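Local coordinates for protein DnaJ homolog subfamily C member 3 (Mus musculus, PDB 3IEG) that binds misfolded proteins as an endoplasmic reticulum co-chaperone that stimulates the ATPase of HSPA8 and restrains EIF2AK4 kinase in the unfolded protein response, at residues R171-D176 / S195-Q200; K5-G10 / Y37-R42; D252-Y257 / C279-K284; L80-G85 / V115-M120; L128-G133 / T137-F142. All coordinates share one frame; numbering follows the deposited sequence.

This chain is the TPR part of the protein; the J domain mediates the HSPA8 interaction. All five contacts join solenoid helices by van der Waals packing, mostly apolar, with no hydrogen bond across. Contacts 1 and 3 are buried and antiparallel, each linking successive repeats, contact 1 mid-chain and contact 3 towards the C-terminal end. Contact 2 is partly buried and joins nearly parallel helices, from the first repeat to the second. Contacts 4 and 5 share helix 104-132: contact 4 is buried and reaches back to the third repeat; contact 5 is a partly buried hairpin in the fourth. The side chains differ in size and polarity: leucine bridges contacts 1, 2 and 4, threonine, cysteine and phenylalanine contact 3, alanines contact 5.

Contact 1: R171-D176 / S195-Q200; sequences RKAISD and STLYYQ
The first two torsions of L197 direct one of its methyls across to A173 and I174: CG stands anti to the carbonyl carbon (chi1 -70°), and the branch then extends with chi2 170°. This carries CD1 across to the other helix, where L197 CD1 lies 4.0 Å from A173 CB and also 4.0 Å from I174 CG2. The root of the leucine takes part as well, since I174 CG2 is 3.9 Å from L197 CB. The isoleucine methyl therefore lies beside the leucine chain and touches it at both its base and its end, and the two side chains cross obliquely. Y198 contributes from the flank, with its ring on the I174 side, but its approach to I174 CD1 is doubtful because the neighbouring CG1 is modelled too close to R171 O.

The backbones support this exchange. The segment axes come within 9.9 Å and run antiparallel at 160°, and the nearest CA atoms, those of I174 and L197, are 7.2 Å apart. R171 forms a salt bridge with D203 at the exposed edge; the buried D176, on another side of its helix, pairs with R160. A173 also touches I165 of helix 154-166, and Y198 rests on L206 and S207 of helix 204-217. Helix 170-181, in the fifth repeat, is thus joined to helix 188-201 in the sixth, the antiparallel packing between successive repeats that is typical of a TPR solenoid.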
# COMPACT_ATOMS: atom_id res chain seq x y z
N ARG A 171 0.20 7.41 -3.83
CA ARG A 171 -0.68 6.25 -3.79
C ARG A 171 -0.04 5.02 -4.42
O ARG A 171 -0.32 3.90 -4.01
CB ARG A 171 -2.04 6.53 -4.43
CG ARG A 171 -2.75 7.75 -3.87
CD ARG A 171 -4.26 7.59 -3.89
NE ARG A 171 -4.81 7.54 -2.54
CZ ARG A 171 -5.18 8.60 -1.83
NH1 ARG A 171 -5.05 9.82 -2.34
NH2 ARG A 171 -5.65 8.45 -0.61
N LYS A 172 0.81 5.23 -5.41
CA LYS A 172 1.51 4.12 -6.03
C LYS A 172 2.56 3.60 -5.05
O LYS A 172 2.74 2.39 -4.90
CB LYS A 172 2.12 4.52 -7.37
CG LYS A 172 1.08 4.66 -8.49
CD LYS A 172 1.75 4.85 -9.84
CE LYS A 172 0.70 4.88 -10.94
NZ LYS A 172 1.32 4.82 -12.31
N ALA A 173 3.22 4.53 -4.37
CA ALA A 173 4.21 4.20 -3.36
C ALA A 173 3.61 3.40 -2.21
O ALA A 173 4.17 2.37 -1.83
CB ALA A 173 4.88 5.47 -2.86
N ILE A 174 2.48 3.84 -1.66
CA ILE A 174 1.79 3.09 -0.60
C ILE A 174 1.58 1.65 -1.02
O ILE A 174 1.80 0.72 -0.23
CB ILE A 174 0.42 3.74 -0.13
CG1 ILE A 174 -0.61 3.80 -1.28
CG2 ILE A 174 0.62 5.15 0.44
CD1 ILE A 174 -1.72 2.67 -1.34
N SER A 175 1.18 1.46 -2.27
CA SER A 175 0.87 0.14 -2.78
C SER A 175 2.09 -0.77 -2.84
O SER A 175 2.03 -1.94 -2.45
CB SER A 175 0.22 0.26 -4.16
OG SER A 175 0.29 -0.98 -4.82
N ASP A 176 3.20 -0.23 -3.32
CA ASP A 176 4.46 -0.97 -3.35
C ASP A 176 4.96 -1.30 -1.97
O ASP A 176 5.50 -2.38 -1.74
CB ASP A 176 5.52 -0.19 -4.10
CG ASP A 176 5.55 -0.51 -5.59
OD1 ASP A 176 4.89 -1.49 -6.03
OD2 ASP A 176 6.24 0.23 -6.31
N SER A 195 2.15 5.52 6.62
CA SER A 195 1.35 6.34 7.54
C SER A 195 1.60 7.80 7.27
O SER A 195 0.68 8.62 7.26
CB SER A 195 1.70 6.01 8.99
OG SER A 195 1.21 7.01 9.86
N THR A 196 2.87 8.11 7.07
CA THR A 196 3.34 9.43 6.65
C THR A 196 2.71 9.85 5.32
O THR A 196 2.29 10.99 5.16
CB THR A 196 4.89 9.43 6.61
OG1 THR A 196 5.37 9.88 7.88
CG2 THR A 196 5.48 10.30 5.50
N LEU A 197 2.65 8.93 4.37
CA LEU A 197 2.19 9.29 3.04
C LEU A 197 0.68 9.58 3.06
O LEU A 197 0.20 10.53 2.42
CB LEU A 197 2.55 8.21 2.01
CG LEU A 197 4.03 8.05 1.64
CD1 LEU A 197 4.23 6.78 0.81
CD2 LEU A 197 4.56 9.26 0.89
N TYR A 198 -0.05 8.76 3.82
CA TYR A 198 -1.45 9.03 4.06
C TYR A 198 -1.63 10.41 4.69
O TYR A 198 -2.53 11.17 4.30
CB TYR A 198 -2.04 7.97 4.98
CG TYR A 198 -2.47 6.68 4.33
CD1 TYR A 198 -2.18 5.46 4.93
CD2 TYR A 198 -3.19 6.67 3.12
CE1 TYR A 198 -2.59 4.27 4.35
CE2 TYR A 198 -3.59 5.47 2.53
CZ TYR A 198 -3.28 4.28 3.15
OH TYR A 198 -3.67 3.08 2.61
N TYR A 199 -0.77 10.73 5.66
CA TYR A 199 -0.85 12.01 6.37
C TYR A 199 -0.77 13.14 5.37
O TYR A 199 -1.69 13.95 5.28
CB TYR A 199 0.24 12.13 7.43
CG TYR A 199 0.08 13.31 8.37
CD1 TYR A 199 -0.74 13.22 9.50
CD2 TYR A 199 0.76 14.50 8.15
CE1 TYR A 199 -0.88 14.29 10.38
CE2 TYR A 199 0.63 15.58 9.02
CZ TYR A 199 -0.19 15.47 10.13
OH TYR A 199 -0.33 16.54 10.99
N GLN A 200 0.33 13.18 4.60
CA GLN A 200 0.52 14.19 3.57
C GLN A 200 -0.66 14.22 2.60
O GLN A 200 -1.02 15.27 2.09
CB GLN A 200 1.82 13.96 2.80
CG GLN A 200 3.07 14.59 3.43
CD GLN A 200 4.39 14.12 2.77
OE1 GLN A 200 4.51 12.98 2.27
NE2 GLN A 200 5.39 15.01 2.77

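Contact 2: K5-G10 / Y37-R42; sequences KHLELG and YIAYYR
L7 and A39 mark the closest backbone approach, 7.0 Å between their CA atoms, on helix segments that run nearly parallel at 28° with axes 11.1 Å apart. At that separation a single branched side chain, L7, does the bridging. L7 has CG anti to its carbonyl carbon (chi1 -78°), and its two methyls divide the opposite surface between them. L7 CD1 meets I38 CD1 at 3.8 Å, the two side chains crossing at about a right angle. L7 CD2 instead lies against the backbone, 4.0 Å from A39 CA, and is flanked by the aliphatic start of R42, whose CG is 4.1 Å from L7 CD2. R42 CG is put there by chi1, anti to the carbonyl carbon; the bend at chi2 (-59°) then directs the rest of the chain, which crosses L7 at about a right angle.

Both helices belong to the first two repeats, the region where a hydrophobic groove receives misfolded proteins. Between them in sequence runs helix 19-32, which also lies alongside: H6 touches its A28, A39 its V30 and R42 its F26. On its other side, helix 37-50 meets helix 53-66 through Y40 and helix 71-84 through Y41.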
# COMPACT_ATOMS: atom_id res chain seq x y z
N LYS A 5 9.66 -46.50 6.68
CA LYS A 5 8.25 -46.74 6.48
C LYS A 5 7.51 -45.40 6.32
O LYS A 5 6.59 -45.29 5.51
CB LYS A 5 7.69 -47.56 7.65
CG LYS A 5 6.65 -48.60 7.24
CD LYS A 5 5.23 -48.01 7.21
CE LYS A 5 4.36 -48.68 6.12
NZ LYS A 5 4.38 -50.18 6.16
N HIS A 6 7.93 -44.40 7.09
CA HIS A 6 7.39 -43.05 6.95
C HIS A 6 7.74 -42.46 5.59
O HIS A 6 6.91 -41.82 4.94
CB HIS A 6 7.89 -42.14 8.07
CG HIS A 6 7.19 -42.34 9.38
ND1 HIS A 6 5.83 -42.20 9.52
CD2 HIS A 6 7.67 -42.63 10.61
CE1 HIS A 6 5.49 -42.41 10.78
NE2 HIS A 6 6.60 -42.68 11.46
N LEU A 7 8.97 -42.70 5.14
CA LEU A 7 9.44 -42.18 3.87
C LEU A 7 8.62 -42.74 2.72
O LEU A 7 8.15 -41.99 1.86
CB LEU A 7 10.92 -42.48 3.66
CG LEU A 7 11.88 -41.56 4.41
CD1 LEU A 7 13.29 -42.13 4.37
CD2 LEU A 7 11.83 -40.14 3.84
N GLU A 8 8.44 -44.05 2.74
CA GLU A 8 7.71 -44.77 1.69
C GLU A 8 6.25 -44.32 1.58
O GLU A 8 5.77 -44.01 0.48
CB GLU A 8 7.83 -46.29 1.95
CG GLU A 8 7.08 -47.20 0.97
CD GLU A 8 7.31 -46.86 -0.51
OE1 GLU A 8 8.41 -46.36 -0.87
OE2 GLU A 8 6.38 -47.12 -1.30
N LEU A 9 5.57 -44.25 2.73
CA LEU A 9 4.19 -43.77 2.79
C LEU A 9 4.04 -42.36 2.21
O LEU A 9 3.18 -42.11 1.37
CB LEU A 9 3.69 -43.81 4.24
CG LEU A 9 2.38 -44.56 4.59
CD1 LEU A 9 1.12 -43.95 3.93
CD2 LEU A 9 2.50 -46.07 4.27
N GLY A 10 4.90 -41.44 2.67
CA GLY A 10 4.92 -40.07 2.19
C GLY A 10 5.02 -39.96 0.68
O GLY A 10 4.34 -39.13 0.07
N TYR A 37 19.52 -37.02 4.99
CA TYR A 37 19.37 -35.94 4.03
C TYR A 37 18.13 -36.01 3.14
O TYR A 37 17.54 -34.97 2.85
CB TYR A 37 20.63 -35.78 3.18
CG TYR A 37 20.86 -36.90 2.22
CD1 TYR A 37 21.39 -38.12 2.64
CD2 TYR A 37 20.55 -36.75 0.87
CE1 TYR A 37 21.59 -39.17 1.74
CE2 TYR A 37 20.75 -37.77 -0.03
CZ TYR A 37 21.27 -38.98 0.41
OH TYR A 37 21.46 -39.99 -0.50
N ILE A 38 17.72 -37.20 2.69
CA ILE A 38 16.51 -37.29 1.85
C ILE A 38 15.25 -36.91 2.59
O ILE A 38 14.36 -36.33 2.00
CB ILE A 38 16.28 -38.65 1.13
CG1 ILE A 38 17.12 -39.75 1.77
CG2 ILE A 38 16.54 -38.52 -0.37
CD1 ILE A 38 16.33 -40.61 2.71
N ALA A 39 15.18 -37.25 3.88
CA ALA A 39 14.02 -36.90 4.67
C ALA A 39 13.75 -35.41 4.55
O ALA A 39 12.63 -35.01 4.25
CB ALA A 39 14.20 -37.31 6.12
N TYR A 40 14.79 -34.59 4.73
CA TYR A 40 14.66 -33.15 4.58
C TYR A 40 14.32 -32.77 3.14
O TYR A 40 13.59 -31.81 2.90
CB TYR A 40 15.93 -32.42 5.01
CG TYR A 40 16.18 -32.41 6.49
CD1 TYR A 40 15.50 -31.54 7.34
CD2 TYR A 40 17.12 -33.27 7.05
CE1 TYR A 40 15.74 -31.54 8.72
CE2 TYR A 40 17.37 -33.28 8.42
CZ TYR A 40 16.68 -32.41 9.25
OH TYR A 40 16.94 -32.43 10.60
N TYR A 41 14.86 -33.52 2.19
CA TYR A 41 14.55 -33.25 0.79
C TYR A 41 13.07 -33.55 0.50
O TYR A 41 12.38 -32.72 -0.07
CB TYR A 41 15.48 -34.01 -0.16
CG TYR A 41 15.18 -33.76 -1.62
CD1 TYR A 41 15.40 -32.50 -2.20
CD2 TYR A 41 14.67 -34.78 -2.43
CE1 TYR A 41 15.11 -32.26 -3.54
CE2 TYR A 41 14.39 -34.56 -3.78
CZ TYR A 41 14.61 -33.30 -4.33
OH TYR A 41 14.33 -33.07 -5.66
N ARG A 42 12.60 -34.72 0.92
CA ARG A 42 11.21 -35.09 0.70
C ARG A 42 10.26 -34.06 1.29
O ARG A 42 9.30 -33.63 0.62
CB ARG A 42 10.93 -36.48 1.27
CG ARG A 42 11.74 -37.60 0.64
CD ARG A 42 11.52 -37.70 -0.86
NE ARG A 42 12.21 -38.86 -1.41
CZ ARG A 42 12.61 -38.98 -2.67
NH1 ARG A 42 12.39 -37.99 -3.54
NH2 ARG A 42 13.23 -40.08 -3.06

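Contact 3: D252-Y257 / C279-K284; sequences DATSKY and CHCFSK
T254 and F282 meet at about a right angle, and both branches of the threonine lie on one side of the ring, OG1 over its face and CG2 towards its rim. There T254 CG2 approaches the ring atom F282 CE2 at 4.1 Å. The torsion chi1 of -63° sets OG1 beside the backbone N, where it is hydrogen-bonded to Y250 O one helical turn earlier; the same oxygen, T254 OG1, also lies against C281, 3.3 Å from C281 CB. C281 SG, beside its own backbone N, reaches on to A253 CB (3.5 Å) and stays 3.9 Å from T254 OG1.

Such packing joins neighbouring tetratricopeptide repeats, here the seventh and the eighth: the segments are antiparallel at 165°, their axes approach to 9.3 Å, and the CA atoms of T254 and C281 are 6.4 Å apart. F282 reaches beyond this interface, touching E290, A291 and I294 of helix 288-301. The same helix is tied covalently to helix 268-284 by the disulfide between C279 and C295. On the flank of C281, Y250 touches both C281 and K284.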
# COMPACT_ATOMS: atom_id res chain seq x y z
N ASP A 252 -19.28 26.21 17.18
CA ASP A 252 -18.28 25.37 17.85
C ASP A 252 -17.48 24.52 16.86
O ASP A 252 -16.28 24.30 17.05
CB ASP A 252 -18.90 24.49 18.93
CG ASP A 252 -19.33 25.28 20.16
OD1 ASP A 252 -18.72 26.33 20.47
OD2 ASP A 252 -20.29 24.85 20.83
N ALA A 253 -18.14 24.07 15.80
CA ALA A 253 -17.45 23.39 14.69
C ALA A 253 -16.44 24.30 13.98
O ALA A 253 -15.33 23.88 13.67
CB ALA A 253 -18.46 22.83 13.69
N THR A 254 -16.84 25.54 13.74
CA THR A 254 -15.93 26.50 13.14
C THR A 254 -14.68 26.60 14.00
O THR A 254 -13.57 26.30 13.55
CB THR A 254 -16.62 27.84 12.99
OG1 THR A 254 -17.72 27.67 12.10
CG2 THR A 254 -15.68 28.88 12.42
N SER A 255 -14.90 26.98 15.26
CA SER A 255 -13.88 26.97 16.30
C SER A 255 -13.02 25.71 16.25
O SER A 255 -11.80 25.79 16.27
CB SER A 255 -14.58 27.13 17.65
OG SER A 255 -13.73 26.82 18.73
N LYS A 256 -13.65 24.53 16.19
CA LYS A 256 -12.92 23.28 16.10
C LYS A 256 -12.03 23.15 14.86
O LYS A 256 -10.87 22.78 14.99
CB LYS A 256 -13.85 22.07 16.19
CG LYS A 256 -13.90 21.46 17.58
CD LYS A 256 -12.64 20.72 17.96
CE LYS A 256 -12.81 20.12 19.34
NZ LYS A 256 -12.14 20.90 20.38
N TYR A 257 -12.56 23.46 13.67
CA TYR A 257 -11.74 23.42 12.47
C TYR A 257 -10.64 24.49 12.47
O TYR A 257 -9.59 24.32 11.84
CB TYR A 257 -12.59 23.49 11.20
CG TYR A 257 -13.01 22.13 10.72
CD1 TYR A 257 -14.34 21.72 10.74
CD2 TYR A 257 -12.05 21.22 10.26
CE1 TYR A 257 -14.72 20.44 10.30
CE2 TYR A 257 -12.42 19.94 9.82
CZ TYR A 257 -13.75 19.57 9.84
OH TYR A 257 -14.08 18.31 9.41
N CYS A 279 -16.83 26.79 5.49
CA CYS A 279 -17.77 27.29 4.50
C CYS A 279 -19.16 26.69 4.72
O CYS A 279 -20.17 27.40 4.66
CB CYS A 279 -17.23 27.00 3.10
SG CYS A 279 -18.47 26.83 1.81
N HIS A 280 -19.20 25.39 4.99
CA HIS A 280 -20.44 24.68 5.32
C HIS A 280 -21.05 25.21 6.61
O HIS A 280 -22.25 25.45 6.66
CB HIS A 280 -20.17 23.17 5.43
CG HIS A 280 -21.40 22.34 5.61
ND1 HIS A 280 -22.34 22.17 4.62
CD2 HIS A 280 -21.84 21.61 6.67
CE1 HIS A 280 -23.31 21.38 5.06
NE2 HIS A 280 -23.03 21.03 6.30
N CYS A 281 -20.23 25.40 7.64
CA CYS A 281 -20.70 25.90 8.93
C CYS A 281 -21.42 27.24 8.86
O CYS A 281 -22.55 27.36 9.30
CB CYS A 281 -19.57 25.98 9.94
SG CYS A 281 -19.27 24.40 10.69
N PHE A 282 -20.76 28.24 8.27
CA PHE A 282 -21.38 29.55 8.12
C PHE A 282 -22.68 29.50 7.29
O PHE A 282 -23.68 30.09 7.67
CB PHE A 282 -20.38 30.57 7.58
CG PHE A 282 -19.42 31.10 8.63
CD1 PHE A 282 -19.89 31.90 9.68
CD2 PHE A 282 -18.06 30.82 8.57
CE1 PHE A 282 -19.00 32.41 10.66
CE2 PHE A 282 -17.17 31.33 9.54
CZ PHE A 282 -17.64 32.12 10.58
N SER A 283 -22.67 28.75 6.19
CA SER A 283 -23.87 28.56 5.38
C SER A 283 -25.07 28.05 6.18
O SER A 283 -26.13 28.65 6.17
CB SER A 283 -23.57 27.63 4.20
OG SER A 283 -24.68 27.55 3.31
N LYS A 284 -24.88 26.93 6.88
CA LYS A 284 -25.95 26.28 7.63
C LYS A 284 -26.36 27.04 8.90
O LYS A 284 -27.48 26.89 9.39
CB LYS A 284 -25.55 24.84 8.00
CG LYS A 284 -25.50 23.86 6.84
CD LYS A 284 -26.90 23.56 6.27
CE LYS A 284 -26.81 22.46 5.19
NZ LYS A 284 -27.80 22.63 4.07

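Contact 4: L80-G85 / V115-M120; sequences LLLKQG and VKADEM
L82 carries this contact between TPR helices 71-84 and 104-132, meeting A117 and the selenomethionine M120 with a single methyl. L82 CD1 lies 4.1 Å from A117 CA and 4.3 Å from A117 CB, so it rests on the backbone of that helix as much as on the small side chain. The same CD1 of L82 is 4.3 Å from M120 CG, one turn further on. Reach comes from the leucine torsions: CG is anti to the backbone N (chi1 177°), beside the carbonyl carbon, and from there CD1 meets the other helix; the CA atoms of L82 and A117 are 6.8 Å apart.

In the next shell, L87 of helix 87-98 touches both L82 and M120, and E91 lies against A117. M120 is backed as well by I146 and V149 of helix 136-149, which ties the contact to the fourth repeat. K83 makes backbone hydrogen bonds with W152. Just beyond L82, helix 71-84 ends in a Schellman motif at G85, where phi is positive (75°) and the chain turns toward helix 87-98; G85 N is hydrogen-bonded to L82 O at 3.0 Å.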
# COMPACT_ATOMS: atom_id res chain seq x y z
N LEU A 80 14.58 -20.32 -5.84
CA LEU A 80 13.97 -19.49 -4.81
C LEU A 80 14.79 -18.24 -4.60
O LEU A 80 14.23 -17.16 -4.49
CB LEU A 80 13.77 -20.25 -3.47
CG LEU A 80 12.92 -21.53 -3.48
CD1 LEU A 80 12.86 -22.21 -2.11
CD2 LEU A 80 11.53 -21.24 -4.00
N LEU A 81 16.12 -18.38 -4.57
CA LEU A 81 17.03 -17.23 -4.46
C LEU A 81 16.85 -16.22 -5.59
O LEU A 81 16.76 -15.02 -5.34
CB LEU A 81 18.50 -17.68 -4.39
CG LEU A 81 18.92 -18.53 -3.18
CD1 LEU A 81 20.23 -19.29 -3.42
CD2 LEU A 81 18.98 -17.69 -1.91
N LEU A 82 16.79 -16.69 -6.83
CA LEU A 82 16.54 -15.79 -7.95
C LEU A 82 15.23 -15.01 -7.75
O LEU A 82 15.19 -13.82 -8.00
CB LEU A 82 16.51 -16.57 -9.26
CG LEU A 82 16.19 -15.82 -10.56
CD1 LEU A 82 17.10 -14.62 -10.78
CD2 LEU A 82 16.32 -16.79 -11.71
N LYS A 83 14.18 -15.69 -7.30
CA LYS A 83 12.90 -15.03 -7.03
C LYS A 83 13.01 -14.00 -5.90
O LYS A 83 12.33 -12.98 -5.91
CB LYS A 83 11.82 -16.06 -6.70
CG LYS A 83 11.23 -16.80 -7.91
CD LYS A 83 9.90 -17.41 -7.50
CE LYS A 83 9.30 -18.25 -8.59
NZ LYS A 83 7.99 -18.79 -8.10
N GLN A 84 13.87 -14.28 -4.94
CA GLN A 84 14.10 -13.37 -3.84
C GLN A 84 15.01 -12.19 -4.24
O GLN A 84 15.19 -11.25 -3.47
CB GLN A 84 14.69 -14.13 -2.65
CG GLN A 84 13.71 -15.09 -1.97
CD GLN A 84 14.33 -15.81 -0.78
OE1 GLN A 84 15.53 -15.71 -0.53
NE2 GLN A 84 13.51 -16.56 -0.04
N GLY A 85 15.57 -12.24 -5.44
CA GLY A 85 16.50 -11.22 -5.92
C GLY A 85 17.88 -11.30 -5.29
O GLY A 85 18.66 -10.34 -5.35
N VAL A 115 21.45 -17.38 -17.55
CA VAL A 115 21.25 -16.33 -18.55
C VAL A 115 20.38 -15.26 -17.92
O VAL A 115 20.71 -14.08 -17.96
CB VAL A 115 20.63 -16.85 -19.86
CG1 VAL A 115 20.22 -15.68 -20.78
CG2 VAL A 115 21.61 -17.78 -20.59
N LYS A 116 19.28 -15.70 -17.30
CA LYS A 116 18.31 -14.79 -16.73
C LYS A 116 18.80 -14.01 -15.51
O LYS A 116 18.46 -12.84 -15.35
CB LYS A 116 17.02 -15.53 -16.39
CG LYS A 116 15.81 -14.63 -16.42
CD LYS A 116 14.60 -15.34 -15.87
CE LYS A 116 14.08 -16.42 -16.82
NZ LYS A 116 12.68 -16.81 -16.45
N ALA A 117 19.59 -14.66 -14.64
CA ALA A 117 20.17 -14.01 -13.47
C ALA A 117 21.06 -12.85 -13.90
O ALA A 117 21.01 -11.75 -13.35
CB ALA A 117 20.96 -15.00 -12.64
N ASP A 118 21.87 -13.13 -14.91
CA ASP A 118 22.78 -12.17 -15.45
C ASP A 118 22.07 -10.97 -16.10
O ASP A 118 22.58 -9.85 -16.04
CB ASP A 118 23.70 -12.86 -16.45
CG ASP A 118 24.87 -12.02 -16.81
OD1 ASP A 118 25.81 -11.96 -16.00
OD2 ASP A 118 24.83 -11.38 -17.89
N GLU A 119 20.92 -11.21 -16.74
CA GLU A 119 20.05 -10.12 -17.15
C GLU A 119 19.64 -9.25 -15.95
O GLU A 119 19.78 -8.03 -15.98
CB GLU A 119 18.78 -10.67 -17.75
CG GLU A 119 18.77 -10.86 -19.22
CD GLU A 119 17.44 -11.44 -19.68
OE1 GLU A 119 17.46 -12.55 -20.28
OE2 GLU A 119 16.39 -10.80 -19.43
N MSE A 120 19.12 -9.90 -14.91
CA MSE A 120 18.69 -9.22 -13.68
C MSE A 120 19.83 -8.45 -13.03
O MSE A 120 19.63 -7.35 -12.52
CB MSE A 120 18.12 -10.23 -12.67
CG MSE A 120 17.00 -11.07 -13.22
SE MSE A 120 15.56 -9.96 -13.91
CE MSE A 120 14.72 -9.72 -12.21

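Contact 5: L128-G133 / T137-F142; sequences LDAFDG and TAAITF
Within the fourth tetratricopeptide repeat, the end of helix 104-132 and helix 136-149 form an antiparallel hairpin, joined by a short turn and packed through alanines: A130 on helix 104-132 faces A138 and A139 on helix 136-149. The segment axes run at 162° to one another and come as near as 7.9 Å, and the CA atoms of A130 and A139 are only 5.1 Å apart. Side chains no larger than a methyl permit such an approach, consistent with the small residues that TPR helix pairs use where they come closest.

A130 CB rests against both A138 CB (3.9 Å) and A139 CB (4.1 Å), and it also lies against the backbone of the opposite helix. In the reverse direction, A139 CB meets the backbone at F131 N and approaches F131 CB at 4.3 Å. F142 adds its ring edge rather than a face: A130 CB lies near the ring plane, 4.4 Å from F142 CE1.

F131 leads away to Y136, whose ring it meets with the planes at about 70°, and to L159 and C163 of helix 154-166, whereas F142 stays on the partner helix, touching L123, Q126 and A127 before segment 128-133. Near the start of helix 136-149, the side chain of D135 is hydrogen-bonded to A138 N. One turn on, the hydroxyl of T141 folds back on its own helix and donates from T141 OG1 to T137 O at 3.3 Å, tilted 20° from the carbonyl plane.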
# COMPACT_ATOMS: atom_id res chain seq x y z
N LEU A 128 19.83 0.86 -9.87
CA LEU A 128 20.52 1.55 -8.79
C LEU A 128 21.25 2.78 -9.31
O LEU A 128 21.28 3.81 -8.64
CB LEU A 128 21.52 0.64 -8.10
CG LEU A 128 21.00 -0.60 -7.40
CD1 LEU A 128 22.12 -1.27 -6.62
CD2 LEU A 128 19.84 -0.25 -6.50
N ASP A 129 21.84 2.65 -10.50
CA ASP A 129 22.55 3.76 -11.12
C ASP A 129 21.62 4.92 -11.43
O ASP A 129 21.95 6.06 -11.13
CB ASP A 129 23.30 3.32 -12.38
CG ASP A 129 23.88 4.50 -13.16
OD1 ASP A 129 25.06 4.86 -12.90
OD2 ASP A 129 23.16 5.09 -14.01
N ALA A 130 20.46 4.62 -12.01
CA ALA A 130 19.50 5.66 -12.39
C ALA A 130 18.96 6.37 -11.14
O ALA A 130 18.79 7.59 -11.14
CB ALA A 130 18.37 5.09 -13.22
N PHE A 131 18.72 5.60 -10.09
CA PHE A 131 18.27 6.14 -8.81
C PHE A 131 19.32 7.07 -8.18
O PHE A 131 19.01 8.19 -7.79
CB PHE A 131 17.86 5.01 -7.85
CG PHE A 131 17.21 5.50 -6.60
CD1 PHE A 131 15.84 5.72 -6.56
CD2 PHE A 131 17.98 5.75 -5.45
CE1 PHE A 131 15.23 6.18 -5.38
CE2 PHE A 131 17.38 6.21 -4.29
CZ PHE A 131 16.00 6.43 -4.25
N ASP A 132 20.57 6.62 -8.08
CA ASP A 132 21.64 7.47 -7.56
C ASP A 132 21.78 8.76 -8.36
O ASP A 132 22.20 9.78 -7.83
CB ASP A 132 22.98 6.73 -7.53
CG ASP A 132 23.08 5.74 -6.38
OD1 ASP A 132 22.39 5.92 -5.35
OD2 ASP A 132 23.86 4.76 -6.50
N GLY A 133 21.43 8.70 -9.64
CA GLY A 133 21.51 9.86 -10.51
C GLY A 133 20.21 10.64 -10.51
O GLY A 133 19.99 11.47 -11.39
N THR A 137 12.23 8.17 -13.12
CA THR A 137 11.47 7.50 -14.19
C THR A 137 12.29 6.43 -14.91
O THR A 137 11.77 5.39 -15.27
CB THR A 137 10.87 8.47 -15.21
OG1 THR A 137 11.89 9.36 -15.67
CG2 THR A 137 9.74 9.27 -14.59
N ALA A 138 13.58 6.69 -15.12
CA ALA A 138 14.45 5.66 -15.69
C ALA A 138 14.52 4.48 -14.74
O ALA A 138 14.36 3.34 -15.17
CB ALA A 138 15.83 6.21 -15.96
N ALA A 139 14.75 4.75 -13.46
CA ALA A 139 14.77 3.72 -12.44
C ALA A 139 13.51 2.84 -12.43
O ALA A 139 13.63 1.61 -12.43
CB ALA A 139 15.02 4.33 -11.07
N ILE A 140 12.31 3.45 -12.47
CA ILE A 140 11.09 2.63 -12.42
C ILE A 140 11.07 1.62 -13.57
O ILE A 140 10.75 0.45 -13.35
CB ILE A 140 9.73 3.43 -12.33
CG1 ILE A 140 9.21 3.88 -13.71
CG2 ILE A 140 9.77 4.59 -11.31
CD1 ILE A 140 7.94 3.13 -14.15
N THR A 141 11.46 2.08 -14.76
CA THR A 141 11.49 1.24 -15.96
C THR A 141 12.26 -0.04 -15.68
O THR A 141 11.76 -1.14 -15.91
CB THR A 141 12.10 1.99 -17.15
OG1 THR A 141 11.22 3.06 -17.52
CG2 THR A 141 12.29 1.07 -18.36
N PHE A 142 13.47 0.12 -15.16
CA PHE A 142 14.33 -1.00 -14.86
C PHE A 142 13.75 -1.85 -13.75
O PHE A 142 13.77 -3.08 -13.82
CB PHE A 142 15.74 -0.54 -14.50
CG PHE A 142 16.44 0.22 -15.60
CD1 PHE A 142 16.89 1.51 -15.38
CD2 PHE A 142 16.68 -0.37 -16.83
CE1 PHE A 142 17.56 2.22 -16.39
CE2 PHE A 142 17.35 0.33 -17.84
CZ PHE A 142 17.78 1.62 -17.62